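Local structure of DUF4848 domain-containing protein (Bacteroides thetaiotaomicron, 4LB8) at residues I273-R276 and G277-Y280; V144-D147 and F148-Q152; F30-V33 and E34-E37; E50-S53 and F54-L58. The protein is of unknown function but belongs to the DUF4848 family and is probably exported and lipid-attached, its natural precursor having a signal sequence with a lipoprotein-type motif. All blocks are in the same frame, centred on the assembly; numbering follows the deposited sequence.

Contact 1. Residues I273-R276 and G277-Y280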
loop_
_atom_site.group_PDB
_atom_site.type_symbol
_atom_site.label_atom_id
_atom_site.label_comp_id
_atom_site.label_asym_id
_atom_site.label_seq_id
_atom_site.Cartn_x
_atom_site.Cartn_y
_atom_site.Cartn_z
ATOM N N ILE A 273 1.403 -5.611 14.115
ATOM C CA ILE A 273 1.124 -4.347 14.806
ATOM C C ILE A 273 -0.165 -3.703 14.291
ATOM O O ILE A 273 -0.368 -3.584 13.074
ATOM C CB ILE A 273 2.351 -3.364 14.666
ATOM C CG1 ILE A 273 2.244 -2.079 15.538
ATOM C CG2 ILE A 273 2.646 -2.998 13.210
ATOM C CD1 ILE A 273 2.429 -2.259 17.119
ATOM N N TRP A 274 -1.003 -3.243 15.236
ATOM C CA TRP A 274 -2.203 -2.438 14.998
ATOM C C TRP A 274 -2.380 -1.493 16.215
ATOM O O TRP A 274 -1.520 -1.482 17.092
ATOM C CB TRP A 274 -3.457 -3.271 14.654
ATOM C CG TRP A 274 -4.038 -4.086 15.779
ATOM C CD1 TRP A 274 -5.145 -3.792 16.519
ATOM C CD2 TRP A 274 -3.584 -5.373 16.230
ATOM N NE1 TRP A 274 -5.369 -4.779 17.454
ATOM C CE2 TRP A 274 -4.442 -5.776 17.281
ATOM C CE3 TRP A 274 -2.515 -6.222 15.862
ATOM C CZ2 TRP A 274 -4.245 -6.967 17.995
ATOM C CZ3 TRP A 274 -2.356 -7.428 16.538
ATOM C CH2 TRP A 274 -3.210 -7.784 17.594
ATOM N N SER A 275 -3.405 -0.616 16.212
ATOM C CA SER A 275 -3.597 0.347 17.310
ATOM C C SER A 275 -5.075 0.589 17.537
ATOM O O SER A 275 -5.898 -0.099 16.937
ATOM C CB SER A 275 -2.866 1.668 17.017
ATOM O OG SER A 275 -3.455 2.438 15.978
ATOM N N ARG A 276 -5.418 1.555 18.408
ATOM C CA ARG A 276 -6.805 1.963 18.634
ATOM C C ARG A 276 -7.408 2.525 17.318
ATOM O O ARG A 276 -8.552 2.221 16.990
ATOM C CB ARG A 276 -6.854 3.010 19.745
ATOM C CG ARG A 276 -8.248 3.310 20.289
ATOM C CD ARG A 276 -8.167 4.254 21.466
ATOM N NE ARG A 276 -7.429 5.479 21.133
ATOM C CZ ARG A 276 -7.036 6.384 22.025
ATOM N NH1 ARG A 276 -7.311 6.221 23.312
ATOM N NH2 ARG A 276 -6.374 7.468 21.632
ATOM N N GLY A 277 -6.601 3.275 16.560
ATOM C CA GLY A 277 -6.995 3.862 15.282
ATOM C C GLY A 277 -6.885 2.956 14.071
ATOM O O GLY A 277 -7.610 3.174 13.102
ATOM N N VAL A 278 -5.946 1.968 14.078
ATOM C CA VAL A 278 -5.722 1.037 12.960
ATOM C C VAL A 278 -6.299 -0.325 13.369
ATOM O O VAL A 278 -5.789 -0.939 14.285
ATOM C CB VAL A 278 -4.246 0.973 12.463
ATOM C CG1 VAL A 278 -4.101 -0.004 11.310
ATOM C CG2 VAL A 278 -3.758 2.348 12.018
ATOM N N PRO A 279 -7.408 -0.781 12.750
ATOM C CA PRO A 279 -8.067 -2.027 13.222
ATOM C C PRO A 279 -7.273 -3.299 12.945
ATOM O O PRO A 279 -6.514 -3.336 11.990
ATOM C CB PRO A 279 -9.392 -2.038 12.440
ATOM C CG PRO A 279 -9.115 -1.216 11.236
ATOM C CD PRO A 279 -8.188 -0.136 11.669
ATOM N N TYR A 280 -7.491 -4.348 13.747
ATOM C CA TYR A 280 -6.800 -5.648 13.674
ATOM C C TYR A 280 -6.746 -6.182 12.228
ATOM O O TYR A 280 -5.694 -6.614 11.773
ATOM C CB TYR A 280 -7.469 -6.663 14.632
ATOM C CG TYR A 280 -6.946 -8.080 14.524
ATOM C CD1 TYR A 280 -5.761 -8.460 15.150
ATOM C CD2 TYR A 280 -7.654 -9.052 13.827
ATOM C CE1 TYR A 280 -5.282 -9.769 15.060
ATOM C CE2 TYR A 280 -7.196 -10.366 13.746
ATOM C CZ TYR A 280 -6.007 -10.720 14.359
ATOM O OH TYR A 280 -5.554 -12.012 14.238
#

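Contact 2. Residues V144-D147 and F148-Q152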
loop_
_atom_site.group_PDB
_atom_site.type_symbol
_atom_site.label_atom_id
_atom_site.label_comp_id
_atom_site.label_asym_id
_atom_site.label_seq_id
_atom_site.Cartn_x
_atom_site.Cartn_y
_atom_site.Cartn_z
ATOM N N VAL A 144 -1.386 -0.763 -28.456
ATOM C CA VAL A 144 -0.994 -1.733 -27.432
ATOM C C VAL A 144 0.035 -1.137 -26.487
ATOM O O VAL A 144 0.646 -0.113 -26.793
ATOM C CB VAL A 144 -0.485 -3.084 -28.023
ATOM C CG1 VAL A 144 -1.577 -3.796 -28.821
ATOM C CG2 VAL A 144 0.796 -2.913 -28.844
ATOM N N TYR A 145 0.192 -1.757 -25.328
ATOM C CA TYR A 145 1.251 -1.433 -24.376
ATOM C C TYR A 145 2.525 -2.172 -24.844
ATOM O O TYR A 145 2.439 -3.323 -25.325
ATOM C CB TYR A 145 0.873 -1.838 -22.943
ATOM C CG TYR A 145 -0.255 -1.028 -22.340
ATOM C CD1 TYR A 145 -0.058 0.299 -21.957
ATOM C CD2 TYR A 145 -1.491 -1.606 -22.078
ATOM C CE1 TYR A 145 -1.086 1.045 -21.381
ATOM C CE2 TYR A 145 -2.524 -0.875 -21.495
ATOM C CZ TYR A 145 -2.315 0.452 -21.143
ATOM O OH TYR A 145 -3.330 1.186 -20.577
ATOM N N THR A 146 3.693 -1.501 -24.742
ATOM C CA THR A 146 4.992 -2.091 -25.121
ATOM C C THR A 146 5.337 -3.215 -24.144
ATOM O O THR A 146 5.757 -4.300 -24.555
ATOM C CB THR A 146 6.088 -1.017 -25.140
ATOM O OG1 THR A 146 6.100 -0.383 -23.855
ATOM C CG2 THR A 146 5.871 0.031 -26.252
ATOM N N ASP A 147 5.102 -2.949 -22.852
ATOM C CA ASP A 147 5.379 -3.844 -21.731
ATOM C C ASP A 147 4.315 -3.664 -20.659
ATOM O O ASP A 147 3.580 -2.676 -20.705
ATOM C CB ASP A 147 6.794 -3.559 -21.159
ATOM C CG ASP A 147 7.058 -2.105 -20.765
ATOM O OD1 ASP A 147 6.398 -1.615 -19.823
ATOM O OD2 ASP A 147 7.956 -1.474 -21.374
ATOM N N PHE A 148 4.248 -4.596 -19.684
ATOM C CA PHE A 148 3.283 -4.542 -18.583
ATOM C C PHE A 148 3.494 -3.289 -17.693
ATOM O O PHE A 148 2.518 -2.712 -17.202
ATOM C CB PHE A 148 3.344 -5.828 -17.730
ATOM C CG PHE A 148 2.298 -5.824 -16.641
ATOM C CD1 PHE A 148 0.975 -6.152 -16.923
ATOM C CD2 PHE A 148 2.609 -5.384 -15.361
ATOM C CE1 PHE A 148 -0.007 -6.063 -15.943
ATOM C CE2 PHE A 148 1.622 -5.280 -14.388
ATOM C CZ PHE A 148 0.323 -5.639 -14.680
ATOM N N LYS A 149 4.767 -2.888 -17.490
ATOM C CA LYS A 149 5.179 -1.736 -16.689
ATOM C C LYS A 149 4.573 -0.432 -17.241
ATOM O O LYS A 149 4.208 0.442 -16.464
ATOM C CB LYS A 149 6.715 -1.645 -16.613
ATOM C CG LYS A 149 7.362 -2.773 -15.805
ATOM C CD LYS A 149 8.730 -2.377 -15.215
ATOM C CE LYS A 149 9.173 -3.234 -14.040
ATOM N NZ LYS A 149 9.905 -4.460 -14.463
ATOM N N GLU A 150 4.383 -0.338 -18.560
ATOM C CA GLU A 150 3.780 0.833 -19.198
ATOM C C GLU A 150 2.278 0.967 -18.801
ATOM O O GLU A 150 1.790 2.085 -18.634
ATOM C CB GLU A 150 3.968 0.745 -20.711
ATOM C CG GLU A 150 3.810 2.062 -21.447
ATOM C CD GLU A 150 3.465 1.906 -22.920
ATOM O OE1 GLU A 150 4.046 1.009 -23.574
ATOM O OE2 GLU A 150 2.593 2.659 -23.412
ATOM N N ARG A 151 1.581 -0.167 -18.585
ATOM C CA ARG A 151 0.175 -0.206 -18.176
ATOM C C ARG A 151 -0.013 0.267 -16.725
ATOM O O ARG A 151 -0.974 0.987 -16.446
ATOM C CB ARG A 151 -0.400 -1.623 -18.345
ATOM C CG ARG A 151 -1.890 -1.737 -18.062
ATOM C CD ARG A 151 -2.323 -3.177 -18.023
ATOM N NE ARG A 151 -3.710 -3.294 -17.574
ATOM C CZ ARG A 151 -4.074 -3.668 -16.351
ATOM N NH1 ARG A 151 -3.153 -3.983 -15.443
ATOM N NH2 ARG A 151 -5.358 -3.751 -16.030
ATOM N N GLN A 152 0.867 -0.170 -15.803
ATOM C CA GLN A 152 0.788 0.192 -14.379
ATOM C C GLN A 152 1.546 1.486 -14.058
ATOM O O GLN A 152 1.418 1.988 -12.935
ATOM C CB GLN A 152 1.310 -0.951 -13.486
ATOM C CG GLN A 152 0.383 -2.160 -13.423
ATOM C CD GLN A 152 -0.970 -1.867 -12.824
ATOM O OE1 GLN A 152 -1.987 -1.817 -13.528
ATOM N NE2 GLN A 152 -1.015 -1.677 -11.511
HETATM O O HOH W 1 1.537 2.165 -26.127
#

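Contact 3. Residues F30-V33 and E34-E37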
loop_
_atom_site.group_PDB
_atom_site.type_symbol
_atom_site.label_atom_id
_atom_site.label_comp_id
_atom_site.label_asym_id
_atom_site.label_seq_id
_atom_site.Cartn_x
_atom_site.Cartn_y
_atom_site.Cartn_z
ATOM N N PHE A 30 -15.959 -3.234 -40.314
ATOM C CA PHE A 30 -17.092 -2.352 -40.062
ATOM C C PHE A 30 -17.296 -1.493 -41.296
ATOM O O PHE A 30 -16.342 -1.272 -42.048
ATOM C CB PHE A 30 -16.878 -1.490 -38.806
ATOM C CG PHE A 30 -16.847 -2.303 -37.539
ATOM C CD1 PHE A 30 -18.022 -2.829 -36.998
ATOM C CD2 PHE A 30 -15.639 -2.578 -36.896
ATOM C CE1 PHE A 30 -17.989 -3.603 -35.832
ATOM C CE2 PHE A 30 -15.613 -3.347 -35.729
ATOM C CZ PHE A 30 -16.786 -3.846 -35.200
ATOM N N LYS A 31 -18.536 -1.048 -41.532
ATOM C CA LYS A 31 -18.912 -0.219 -42.691
ATOM C C LYS A 31 -18.204 1.145 -42.595
ATOM O O LYS A 31 -17.573 1.570 -43.561
ATOM C CB LYS A 31 -20.457 -0.073 -42.761
ATOM C CG LYS A 31 -21.008 0.849 -43.850
ATOM C CD LYS A 31 -22.542 0.786 -43.930
ATOM C CE LYS A 31 -23.249 1.987 -43.334
ATOM N NZ LYS A 31 -23.237 3.161 -44.253
ATOM N N ASP A 32 -18.266 1.779 -41.406
ATOM C CA ASP A 32 -17.707 3.101 -41.108
ATOM C C ASP A 32 -17.389 3.252 -39.599
ATOM O O ASP A 32 -17.502 2.278 -38.854
ATOM C CB ASP A 32 -18.679 4.210 -41.574
ATOM C CG ASP A 32 -20.148 3.928 -41.344
ATOM O OD1 ASP A 32 -20.505 3.458 -40.240
ATOM O OD2 ASP A 32 -20.944 4.201 -42.248
ATOM N N VAL A 33 -16.966 4.462 -39.163
ATOM C CA VAL A 33 -16.633 4.725 -37.769
ATOM C C VAL A 33 -17.909 4.590 -36.891
ATOM O O VAL A 33 -17.840 4.019 -35.793
ATOM C CB VAL A 33 -15.914 6.097 -37.593
ATOM C CG1 VAL A 33 -15.787 6.478 -36.117
ATOM C CG2 VAL A 33 -14.530 6.065 -38.235
ATOM N N GLU A 34 -19.054 5.084 -37.408
ATOM C CA GLU A 34 -20.372 5.108 -36.769
ATOM C C GLU A 34 -20.848 3.684 -36.442
ATOM O O GLU A 34 -21.288 3.436 -35.315
ATOM C CB GLU A 34 -21.371 5.857 -37.676
ATOM C CG GLU A 34 -22.794 5.957 -37.151
ATOM C CD GLU A 34 -23.875 5.992 -38.218
ATOM O OE1 GLU A 34 -23.727 5.297 -39.251
ATOM O OE2 GLU A 34 -24.895 6.684 -37.998
ATOM N N SER A 35 -20.684 2.750 -37.400
ATOM C CA SER A 35 -21.019 1.334 -37.250
ATOM C C SER A 35 -20.192 0.699 -36.140
ATOM O O SER A 35 -20.743 0.031 -35.266
ATOM C CB SER A 35 -20.802 0.590 -38.566
ATOM O OG SER A 35 -21.691 1.098 -39.546
ATOM N N TYR A 36 -18.877 0.953 -36.153
ATOM C CA TYR A 36 -17.917 0.428 -35.188
ATOM C C TYR A 36 -18.263 0.923 -33.757
ATOM O O TYR A 36 -18.443 0.095 -32.860
ATOM C CB TYR A 36 -16.462 0.799 -35.619
ATOM C CG TYR A 36 -15.489 0.895 -34.470
ATOM C CD1 TYR A 36 -15.089 -0.243 -33.772
ATOM C CD2 TYR A 36 -15.048 2.129 -34.009
ATOM C CE1 TYR A 36 -14.272 -0.154 -32.649
ATOM C CE2 TYR A 36 -14.228 2.230 -32.890
ATOM C CZ TYR A 36 -13.853 1.084 -32.208
ATOM O OH TYR A 36 -13.028 1.179 -31.123
ATOM N N GLU A 37 -18.398 2.252 -33.564
ATOM C CA GLU A 37 -18.692 2.855 -32.262
ATOM C C GLU A 37 -20.022 2.361 -31.724
ATOM O O GLU A 37 -20.118 2.117 -30.529
ATOM C CB GLU A 37 -18.644 4.388 -32.324
ATOM C CG GLU A 37 -17.219 4.927 -32.249
ATOM C CD GLU A 37 -17.016 6.378 -32.645
ATOM O OE1 GLU A 37 -17.857 6.911 -33.407
ATOM O OE2 GLU A 37 -15.972 6.959 -32.258
#

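Contact 4. Residues E50-S53 and F54-L58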
loop_
_atom_site.group_PDB
_atom_site.type_symbol
_atom_site.label_atom_id
_atom_site.label_comp_id
_atom_site.label_asym_id
_atom_site.label_seq_id
_atom_site.Cartn_x
_atom_site.Cartn_y
_atom_site.Cartn_z
ATOM N N GLU A 50 -23.865 -13.455 -23.527
ATOM C CA GLU A 50 -24.462 -12.787 -24.702
ATOM C C GLU A 50 -23.380 -12.385 -25.690
ATOM O O GLU A 50 -23.567 -12.529 -26.891
ATOM C CB GLU A 50 -25.267 -11.542 -24.293
ATOM C CG GLU A 50 -26.578 -11.808 -23.569
ATOM C CD GLU A 50 -27.330 -10.554 -23.160
ATOM O OE1 GLU A 50 -26.682 -9.602 -22.669
ATOM O OE2 GLU A 50 -28.571 -10.523 -23.328
ATOM N N GLN A 51 -22.241 -11.884 -25.178
ATOM C CA GLN A 51 -21.107 -11.482 -26.004
ATOM C C GLN A 51 -20.455 -12.681 -26.665
ATOM O O GLN A 51 -20.165 -12.616 -27.859
ATOM C CB GLN A 51 -20.065 -10.741 -25.179
ATOM C CG GLN A 51 -20.519 -9.399 -24.695
ATOM C CD GLN A 51 -19.644 -8.956 -23.585
ATOM O OE1 GLN A 51 -18.770 -9.694 -23.126
ATOM N NE2 GLN A 51 -19.859 -7.735 -23.125
ATOM N N VAL A 52 -20.212 -13.763 -25.884
ATOM C CA VAL A 52 -19.617 -15.016 -26.358
ATOM C C VAL A 52 -20.533 -15.602 -27.448
ATOM O O VAL A 52 -20.018 -15.984 -28.496
ATOM C CB VAL A 52 -19.320 -16.034 -25.212
ATOM C CG1 VAL A 52 -18.752 -17.341 -25.756
ATOM C CG2 VAL A 52 -18.363 -15.451 -24.177
ATOM N N SER A 53 -21.878 -15.576 -27.252
ATOM C CA SER A 53 -22.850 -16.091 -28.223
ATOM C C SER A 53 -22.965 -15.222 -29.465
ATOM O O SER A 53 -23.105 -15.779 -30.553
ATOM C CB SER A 53 -24.221 -16.264 -27.587
ATOM O OG SER A 53 -24.146 -17.321 -26.647
ATOM N N PHE A 54 -22.913 -13.877 -29.324
ATOM C CA PHE A 54 -22.979 -12.945 -30.462
ATOM C C PHE A 54 -21.735 -13.125 -31.349
ATOM O O PHE A 54 -21.844 -13.032 -32.574
ATOM C CB PHE A 54 -23.138 -11.479 -29.989
ATOM C CG PHE A 54 -22.894 -10.419 -31.040
ATOM C CD1 PHE A 54 -23.893 -10.063 -31.942
ATOM C CD2 PHE A 54 -21.660 -9.781 -31.139
ATOM C CE1 PHE A 54 -23.661 -9.095 -32.930
ATOM C CE2 PHE A 54 -21.424 -8.824 -32.132
ATOM C CZ PHE A 54 -22.429 -8.478 -33.014
ATOM N N LEU A 55 -20.566 -13.429 -30.730
ATOM C CA LEU A 55 -19.312 -13.674 -31.449
ATOM C C LEU A 55 -19.325 -15.062 -32.099
ATOM O O LEU A 55 -18.749 -15.226 -33.175
ATOM C CB LEU A 55 -18.084 -13.502 -30.528
ATOM C CG LEU A 55 -17.750 -12.053 -30.143
ATOM C CD1 LEU A 55 -16.787 -12.009 -28.991
ATOM C CD2 LEU A 55 -17.246 -11.253 -31.333
ATOM N N ASN A 56 -20.004 -16.046 -31.458
ATOM C CA ASN A 56 -20.173 -17.407 -31.987
ATOM C C ASN A 56 -21.083 -17.347 -33.203
ATOM O O ASN A 56 -20.827 -18.054 -34.178
ATOM C CB ASN A 56 -20.721 -18.379 -30.922
ATOM C CG ASN A 56 -19.795 -18.686 -29.748
ATOM O OD1 ASN A 56 -18.611 -18.294 -29.698
ATOM N ND2 ASN A 56 -20.337 -19.371 -28.739
ATOM N N SER A 57 -22.097 -16.433 -33.176
ATOM C CA SER A 57 -23.025 -16.150 -34.291
ATOM C C SER A 57 -22.260 -15.730 -35.531
ATOM O O SER A 57 -22.668 -16.068 -36.645
ATOM C CB SER A 57 -23.999 -15.025 -33.934
ATOM O OG SER A 57 -24.766 -15.300 -32.776
ATOM N N LEU A 58 -21.169 -14.957 -35.329
ATOM C CA LEU A 58 -20.327 -14.409 -36.384
ATOM C C LEU A 58 -19.176 -15.345 -36.794
ATOM O O LEU A 58 -18.395 -14.980 -37.673
ATOM C CB LEU A 58 -19.750 -13.072 -35.909
ATOM C CG LEU A 58 -20.724 -11.923 -35.771
ATOM C CD1 LEU A 58 -20.231 -10.958 -34.758
ATOM C CD2 LEU A 58 -20.901 -11.186 -37.102
#

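Contact 1. Residues I273-R276 and G277-Y280
Ser275 and Val278 hold each other twice across the turn. Ser275 N gives its hydrogen to Val278 O at 3.1 Å, nearly straight at 162° and on a lone pair of the carbonyl. In return, Val278 N donates to Ser275 OG at 3.2 Å. Gly277 N reaches the same hydroxyl oxygen, but weakly. The serine torsion makes this possible: OG sits between the backbone N and the carbonyl carbon (chi1 71°), facing the amides that follow it. The result is a tight turn at the end of a strand, closed by backbone and side chain together.

Beyond the turn, Tyr280 brings its ring edge against one face of the Trp274 six-membered ring. This is a T-shaped pair with planes at 82° and centroids 4.8 Å apart. Tyr280 CD1 leads, 3.6 Å from Trp274 CZ2. Tyr280 CA makes a CH-pi contact over the five-membered ring, 3.9 Å from its centroid. Val278 O lies at the indole edge, 3.3 Å from Trp274 CB. Replacing Trp274 by an alanine is likely to leave the Tyr280 edge and His214 without their aromatic partner.

The polar ends reach other partners: Tyr280 OH bonds Lys216 NZ, and Arg276 pairs with Glu250. The turn links antiparallel strands 268-275 and 284-289. Trp274 also stacks with His214 on the adjacent strand 213-220, while Ser275 and Val278 pack on Val181 of strand 179-188 in the larger antiparallel sheet.

Contact 2. Residues V144-D147 and F148-Q152
Asp147 O accepts from Glu150 N at 3.3 Å, with the donor well above the carbonyl plane, as the loop turns into helix 148-152. Asp147 is the N-cap of this short helix. Its OD1 takes the same Glu150 N at 2.7 Å, met nearly along the C-O axis. The torsion places CG between the backbone N and the carbonyl carbon (chi1 54°), which turns the carboxylate back over the first helical turn.

Glu150 answers from the helix side. Its extended chain carries OE1 to Thr146 N at 2.8 Å, a bond on the syn side of the carboxylate and 35° out of its plane. Thr146 OG1 donates to OE1 as well. Two donors thus grip one carboxylate oxygen, which probably helps keep Glu150 charged.

Tyr145 lays one ring face on the aliphatic part of Arg151. Arg151 CB stands over the ring centre, 3.8 Å from the centroid, in a CH-pi contact. The guanidinium plane is perpendicular to the ring. Arg151 also makes a cation-pi contact with Tyr184 of the second subunit, which places this helix at the dimer interface. Phe148 meets Tyr115 of its own chain.

A water donates to both Val144 O and Glu150 OE2, 3.0 Å from the latter.

Contact 3. Residues F30-V33 and E34-E37
Asp32 and Ser35 carry the polar part of the contact. Asp32 OD1 accepts from Ser35 N at 2.9 Å, nearly along its C-O axis. It also accepts from Ser35 OG at 2.7 Å, from above the carboxylate plane. The torsion puts Asp32 CG between the backbone N and the carbonyl carbon (chi1 39°), which swings OD1 over the start of the helix. Asp32 OD2 forms a salt bridge with Lys31 NZ at 3.2 Å, its hydrogen bond weak, so the two carboxylate oxygens have separate partners. Asp32 is the N-cap of helix 33-44. With an alanine here, Ser35 N and OG would probably lose their shared acceptor, and Lys31 NZ its nearby carboxylate.

Among the backbone bonds, Glu37 N donates to Val33 O at 2.9 Å and 172°, while Tyr36 N reaches Asp32 O only weakly.

The aromatic part joins strand 27-30 to the helix. Tyr36 turns its ring edge toward the Phe30 face in an offset edge-to-face pair, planes at 62°. Tyr36 CA lies over the same face, 3.9 Å from the ring centroid, and Tyr36 CB is 3.7 Å from Phe30 CG. Tyr36 OH bonds Asn123 OD1, and Phe30 meets Phe126 edge-to-face. Glu37 packs on Ile191 of the second subunit.

Contact 4. Residues E50-S53 and F54-L58
Leu55 lays its side chain against the carbonyl oxygen of Gln51 on the buried side of this contact. Leu55 CG lies 3.4 Å from Gln51 O, and Leu55 N donates to that oxygen at 3.0 Å. The Leu55 side chain continues to Ile65 of helix 63-80. Val52 meets Met64, Ile65 and Gln68 of the same helix. Gln51 is buried as well. Its amide nitrogen NE2 bonds Val43 O, at the end of the preceding helix 33-44. Phe54 has its CB 3.3 Å from Glu50 O, but its ring leads away toward Met46 and Ile19 of strand 19-22. One ring face takes Leu58 CD1, offset toward the rim.

Residues 50 to 56 lie on alpha helix 48-57. Phe54 N bonds Glu50 O and Asn56 N bonds Val52 O, the usual i to i+4 pattern.

The other side is polar and exposed. Ser57 folds its hydroxyl back along the helix, with OG anti to the carbonyl carbon (chi1 -58°). Ser57 OG donates to Ser53 O at 2.8 Å, and Ser57 N donates to the same oxygen at 2.9 Å. The two donors come from opposite faces of the carbonyl plane. Ser53 OG bonds Ser49 O one turn earlier. Asn56 lies alongside Val52, pointing the same way.

In the fold
The four contacts lie in series along the chain. Contacts 3 and 4 are neighbours: helices 33-44 and 48-57 follow each other, and the nearest atoms are about 7 Å apart. Contact 2 is farther off, with its centre about 28 Å from that of contact 3 and 29 Å from that of contact 4. Contact 1 belongs to the distant beta-rich part of the elongated chain, its centre about 55 Å from that of contact 3. Contacts 2 and 3 both reach the second subunit. No active site is known. A PEG molecule, probably from crystallisation, lies about 4 Å from the Tyr280 side chain in contact 1.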